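Ricin B-related lectin (Polyporus squamosus, PDB 5MUA) is a fungal chimerolectin that binds galactose through a ricin-type beta-trefoil and carries a calcium-dependent papain-like protease part, here occupied by the inhibitor E-64. Local coordinates at residues B[29-32]-B[33-36]; B[42-45]-B[46-49]. All coordinates share one frame; numbering follows the deposited sequence.

Interaction 1: residues B[29-32]-B[33-36]; sequences ANKS and PDVI
From K31 to D34 the backbone stays extended, and the side chains of K31 and D34, three positions apart, meet alongside it. The salt bridge K31 NZ–D34 OD2, 2.9 Å long, closes this local loop. The ammonium group comes from above the carboxylate, 56° out of its plane, and the two side chains cross at about a right angle. Bends at chi2 (95°) and chi4 (49°) turn the lysine chain back over its own main chain, where NZ also donates to S32 O at 2.9 Å. Water 1 is its third partner, accepting from K31 NZ and from the backbone N of D34 (3.0 Å). The ammonium is thus gripped three ways. Water 2 donates to the other carboxylate oxygen, D34 OD1, at 2.7 Å and bonds weakly to S32 O. All this is surface structure at the end of the loop between strands 19-23 and 35-39. The S32 side chain, about 5 Å from the bound galactose, touches I85 and Y87 of strand 82-87, while backbone bonds tie P33 to G86 and D34 to S24, leading into strand 35-39.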
ATOM      1  N   ALA B  29       9.933  20.323 -30.981  1.00 17.72           N
ATOM      2  CA  ALA B  29      10.102  19.368 -32.078  1.00 17.99           C
ATOM      3  C   ALA B  29      11.533  19.301 -32.531  1.00 16.59           C
ATOM      4  O   ALA B  29      11.980  18.264 -33.004  1.00 17.00           O
ATOM      5  CB  ALA B  29       9.268  19.742 -33.326  1.00 17.62           C
ATOM      6  N   ASN B  30      12.169  20.446 -32.601  1.00 15.27           N
ATOM      7  CA  ASN B  30      13.470  20.503 -33.268  1.00 16.99           C
ATOM      8  C   ASN B  30      14.622  20.757 -32.307  1.00 20.11           C
ATOM      9  O   ASN B  30      15.708  21.023 -32.764  1.00 26.25           O
ATOM     10  CB  ASN B  30      13.414  21.673 -34.262  1.00 15.89           C
ATOM     11  CG  ASN B  30      12.223  21.571 -35.165  1.00 15.92           C
ATOM     12  OD1 ASN B  30      12.023  20.539 -35.830  1.00 14.61           O
ATOM     13  ND2 ASN B  30      11.387  22.581 -35.148  1.00 14.61           N
ATOM     14  N   LYS B  31      14.393  20.739 -31.001  1.00 17.59           N
ATOM     15  CA  LYS B  31      15.431  21.073 -29.986  1.00 21.28           C
ATOM     16  C   LYS B  31      15.297  19.998 -28.846  1.00 20.33           C
ATOM     17  O   LYS B  31      14.257  19.883 -28.230  1.00 19.31           O
ATOM     18  CB  LYS B  31      15.128  22.489 -29.453  1.00 21.05           C
ATOM     19  CG  LYS B  31      15.581  22.813 -28.059  1.00 23.64           C
ATOM     20  CD  LYS B  31      16.913  23.476 -28.119  1.00 25.45           C
ATOM     21  CE  LYS B  31      17.394  24.016 -26.799  1.00 25.57           C
ATOM     22  NZ  LYS B  31      17.302  23.053 -25.717  1.00 22.96           N
ATOM     23  N   SER B  32      16.352  19.268 -28.546  1.00 17.48           N
ATOM     24  CA  SER B  32      16.347  18.347 -27.418  1.00 17.35           C
ATOM     25  C   SER B  32      16.551  19.150 -26.116  1.00 15.37           C
ATOM     26  O   SER B  32      17.115  20.233 -26.173  1.00 15.53           O
ATOM     27  CB  SER B  32      17.425  17.282 -27.657  1.00 18.04           C
ATOM     28  OG  SER B  32      17.014  16.344 -28.672  1.00 17.22           O
ATOM     29  N   PRO B  33      16.084  18.640 -24.947  1.00 14.38           N
ATOM     30  CA  PRO B  33      16.387  19.288 -23.673  1.00 15.09           C
ATOM     31  C   PRO B  33      17.899  19.235 -23.378  1.00 14.49           C
ATOM     32  O   PRO B  33      18.566  18.214 -23.605  1.00 13.90           O
ATOM     33  CB  PRO B  33      15.635  18.458 -22.614  1.00 13.69           C
ATOM     34  CG  PRO B  33      15.475  17.114 -23.247  1.00 14.73           C
ATOM     35  CD  PRO B  33      15.404  17.338 -24.752  1.00 15.09           C
ATOM     36  N   ASP B  34      18.423  20.365 -22.966  1.00 15.13           N
ATOM     37  CA  ASP B  34      19.845  20.449 -22.618  1.00 16.79           C
ATOM     38  C   ASP B  34      20.096  19.869 -21.249  1.00 16.17           C
ATOM     39  O   ASP B  34      19.310  20.052 -20.301  1.00 14.77           O
ATOM     40  CB  ASP B  34      20.320  21.888 -22.627  1.00 18.45           C
ATOM     41  CG  ASP B  34      20.155  22.552 -24.002  1.00 20.83           C
ATOM     42  OD1 ASP B  34      20.537  21.930 -25.002  1.00 20.87           O
ATOM     43  OD2 ASP B  34      19.596  23.645 -24.064  1.00 21.07           O
ATOM     44  N   VAL B  35      21.252  19.236 -21.080  1.00 14.81           N
ATOM     45  CA  VAL B  35      21.789  19.041 -19.758  1.00 13.46           C
ATOM     46  C   VAL B  35      22.255  20.422 -19.336  1.00 14.01           C
ATOM     47  O   VAL B  35      22.984  21.106 -20.101  1.00 14.22           O
ATOM     48  CB  VAL B  35      22.957  18.005 -19.714  1.00 13.78           C
ATOM     49  CG1 VAL B  35      23.622  17.971 -18.355  1.00 14.33           C
ATOM     50  CG2 VAL B  35      22.451  16.618 -20.040  1.00 13.45           C
ATOM     51  N   ILE B  36      21.916  20.845 -18.123  1.00 13.17           N
ATOM     52  CA  ILE B  36      22.133  22.217 -17.648  1.00 14.09           C
ATOM     53  C   ILE B  36      22.735  22.170 -16.243  1.00 14.43           C
ATOM     54  O   ILE B  36      22.765  21.114 -15.556  1.00 13.72           O
ATOM     55  CB  ILE B  36      20.852  23.092 -17.645  1.00 13.76           C
ATOM     56  CG1 ILE B  36      19.734  22.476 -16.701  1.00 15.27           C
ATOM     57  CG2 ILE B  36      20.266  23.220 -19.060  1.00 14.41           C
ATOM     58  CD1 ILE B  36      18.485  23.350 -16.444  1.00 16.38           C
TER
HETATM   59  O   HOH W   1      16.503  22.657 -22.987  1.00 19.32           O
HETATM   60  O   HOH W   2      19.905  21.661 -27.627  1.00 22.21           O

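Interaction 2: residues B[42-45]-B[46-49]; sequences VDPL and NNLW
The amide of N47 meets the carboxylate of D43 at its ND2 edge and has P44 O over one face. Water 3, close to the amide plane, also accepts from N47 ND2 and donates to V42 O, while water 4 donates to N47 OD1 at 2.8 Å. N47, L48 and W49 resemble the Q-x-W signature of ricin-type beta-trefoils, with asparagine in the place of glutamine; N47, where the motif starts, still belongs to a short 3-10 segment, and W49 opens strand 49-53. N47 ND2 donates to D43 OD1 at 2.9 Å; the bond is nearly straight (177°), lies in the amide plane and uses the anti lone pair of the acid, although the carboxylate and amide planes are 44° apart. D43 OD1 also has a hydrogen bond with the hydroxyl of Y10, so strand 7-13 shares in holding the pair. The N47 side chain also touches Y10 itself and R20 of strand 19-23. On the face of the amide, P44 O stands 3.0 Å from N47 CG, and the same carbonyl oxygen accepts from N47 N at 3.0 Å, an i to i+3 bond. The amide is brought back over the carbonyl because CG of N47 takes the crowded position between backbone N and carbonyl carbon (chi1 71°). N46 lies on P44, its OD1 3.5 Å from P44 CB, and a backbone hydrogen bond joins it to L23. Next along the chain, L48 N bonds to L45 O at 3.2 Å, and the leucine tips touch through L45 CD2 and L48 CD1, 4.2 Å apart. The indole of W49 packs on I11 and V62, its NE1 bonded to L21 O. Water 5 bridges two carbonyls, donating to L45 O at 2.7 Å and to L48 O.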
ATOM      1  N   VAL B  42      18.490  24.051  -4.398  1.00 16.91           N
ATOM      2  CA  VAL B  42      17.153  23.461  -4.616  1.00 17.35           C
ATOM      3  C   VAL B  42      17.367  22.019  -5.053  1.00 16.85           C
ATOM      4  O   VAL B  42      18.505  21.627  -5.354  1.00 15.61           O
ATOM      5  CB  VAL B  42      16.299  24.245  -5.641  1.00 20.02           C
ATOM      6  CG1 VAL B  42      15.881  25.616  -5.052  1.00 21.20           C
ATOM      7  CG2 VAL B  42      17.015  24.404  -7.013  1.00 19.66           C
ATOM      8  N   ASP B  43      16.304  21.215  -5.005  1.00 14.37           N
ATOM      9  CA  ASP B  43      16.477  19.760  -5.189  1.00 14.75           C
ATOM     10  C   ASP B  43      15.504  19.180  -6.190  1.00 15.15           C
ATOM     11  O   ASP B  43      14.821  18.178  -5.859  1.00 14.15           O
ATOM     12  CB  ASP B  43      16.423  19.022  -3.832  1.00 15.98           C
ATOM     13  CG  ASP B  43      17.021  17.649  -3.883  1.00 16.76           C
ATOM     14  OD1 ASP B  43      17.898  17.390  -4.781  1.00 16.52           O
ATOM     15  OD2 ASP B  43      16.640  16.823  -3.010  1.00 15.41           O
ATOM     16  N   PRO B  44      15.394  19.782  -7.379  1.00 14.18           N
ATOM     17  CA  PRO B  44      14.375  19.304  -8.356  1.00 14.87           C
ATOM     18  C   PRO B  44      14.753  17.884  -8.810  1.00 14.49           C
ATOM     19  O   PRO B  44      15.921  17.552  -8.935  1.00 13.65           O
ATOM     20  CB  PRO B  44      14.473  20.306  -9.513  1.00 14.34           C
ATOM     21  CG  PRO B  44      15.848  20.762  -9.407  1.00 14.81           C
ATOM     22  CD  PRO B  44      16.230  20.837  -7.982  1.00 14.55           C
ATOM     23  N   LEU B  45      13.748  17.046  -9.011  1.00 13.42           N
ATOM     24  CA  LEU B  45      13.998  15.634  -9.209  1.00 13.13           C
ATOM     25  C   LEU B  45      14.870  15.353 -10.475  1.00 12.96           C
ATOM     26  O   LEU B  45      15.477  14.317 -10.558  1.00 13.18           O
ATOM     27  CB  LEU B  45      12.666  14.873  -9.315  1.00 13.59           C
ATOM     28  CG  LEU B  45      11.720  14.924  -8.126  1.00 12.67           C
ATOM     29  CD1 LEU B  45      10.429  14.147  -8.397  1.00 12.55           C
ATOM     30  CD2 LEU B  45      12.464  14.241  -7.004  1.00 12.44           C
ATOM     31  N   ASN B  46      14.845  16.277 -11.448  1.00 13.35           N
ATOM     32  CA  ASN B  46      15.650  16.185 -12.647  1.00 13.37           C
ATOM     33  C   ASN B  46      17.148  16.439 -12.438  1.00 11.98           C
ATOM     34  O   ASN B  46      17.904  16.473 -13.431  1.00 12.78           O
ATOM     35  CB  ASN B  46      15.045  17.020 -13.792  1.00 14.25           C
ATOM     36  CG  ASN B  46      14.956  18.476 -13.448  1.00 15.97           C
ATOM     37  OD1 ASN B  46      15.597  18.979 -12.538  1.00 18.09           O
ATOM     38  ND2 ASN B  46      14.099  19.166 -14.164  1.00 19.93           N
ATOM     39  N   ASN B  47      17.571  16.580 -11.190  1.00 11.72           N
ATOM     40  CA  ASN B  47      19.002  16.527 -10.848  1.00 12.21           C
ATOM     41  C   ASN B  47      19.520  15.134 -10.544  1.00 11.77           C
ATOM     42  O   ASN B  47      20.681  14.963 -10.143  1.00 12.70           O
ATOM     43  CB  ASN B  47      19.359  17.530  -9.762  1.00 11.64           C
ATOM     44  CG  ASN B  47      18.808  17.132  -8.397  1.00 12.39           C
ATOM     45  OD1 ASN B  47      18.323  15.969  -8.229  1.00 12.47           O
ATOM     46  ND2 ASN B  47      18.875  18.079  -7.416  1.00 12.82           N
ATOM     47  N   LEU B  48      18.665  14.124 -10.666  1.00 11.28           N
ATOM     48  CA  LEU B  48      19.044  12.779 -10.279  1.00 11.13           C
ATOM     49  C   LEU B  48      19.459  11.985 -11.479  1.00 11.21           C
ATOM     50  O   LEU B  48      18.713  11.893 -12.436  1.00 11.63           O
ATOM     51  CB  LEU B  48      17.885  12.080  -9.589  1.00 11.49           C
ATOM     52  CG  LEU B  48      17.428  12.798  -8.306  1.00 12.39           C
ATOM     53  CD1 LEU B  48      16.046  12.281  -7.864  1.00 12.66           C
ATOM     54  CD2 LEU B  48      18.465  12.625  -7.174  1.00 13.32           C
ATOM     55  N   TRP B  49      20.617  11.326 -11.379  1.00 11.04           N
ATOM     56  CA  TRP B  49      21.150  10.561 -12.504  1.00 10.77           C
ATOM     57  C   TRP B  49      21.348   9.098 -12.170  1.00 11.13           C
ATOM     58  O   TRP B  49      22.062   8.734 -11.200  1.00 12.04           O
ATOM     59  CB  TRP B  49      22.473  11.161 -12.985  1.00 10.18           C
ATOM     60  CG  TRP B  49      22.279  12.571 -13.445  1.00 10.69           C
ATOM     61  CD1 TRP B  49      22.443  13.699 -12.682  1.00 10.96           C
ATOM     62  CD2 TRP B  49      21.776  13.049 -14.729  1.00 10.61           C
ATOM     63  NE1 TRP B  49      22.146  14.795 -13.407  1.00 10.01           N
ATOM     64  CE2 TRP B  49      21.745  14.448 -14.661  1.00 10.43           C
ATOM     65  CE3 TRP B  49      21.422  12.429 -15.930  1.00 10.53           C
ATOM     66  CZ2 TRP B  49      21.332  15.261 -15.746  1.00 11.05           C
ATOM     67  CZ3 TRP B  49      21.017  13.222 -17.030  1.00 10.88           C
ATOM     68  CH2 TRP B  49      20.977  14.636 -16.920  1.00 11.25           C
TER
HETATM   69  O   HOH W   3      19.870  20.939  -8.059  1.00 13.23           O
HETATM   70  O   HOH W   4      16.084  15.510  -6.593  1.00 10.13           O
HETATM   71  O   HOH W   5      16.329  12.937 -12.735  1.00 14.07           O

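Interaction 1 comes first along the chain and runs into strand 35-39, and interaction 2 follows in the loop after it; their centres are about 17 Å apart, and both belong to the ricin-type beta-trefoil lectin part of the chain. Interaction 1 lies at the surface near the bound galactose, at the start of that strand, whereas interaction 2 lies deeper, in the loop that leads from the strand into strand 49-53. The two interactions touch where V35 CG2 packs against W49 CH2 at 4.0 Å, both residues being buried. Strand 19-23 touches both, so one strand pair connects the neighbourhood of the sugar site with the buried W49 side chain.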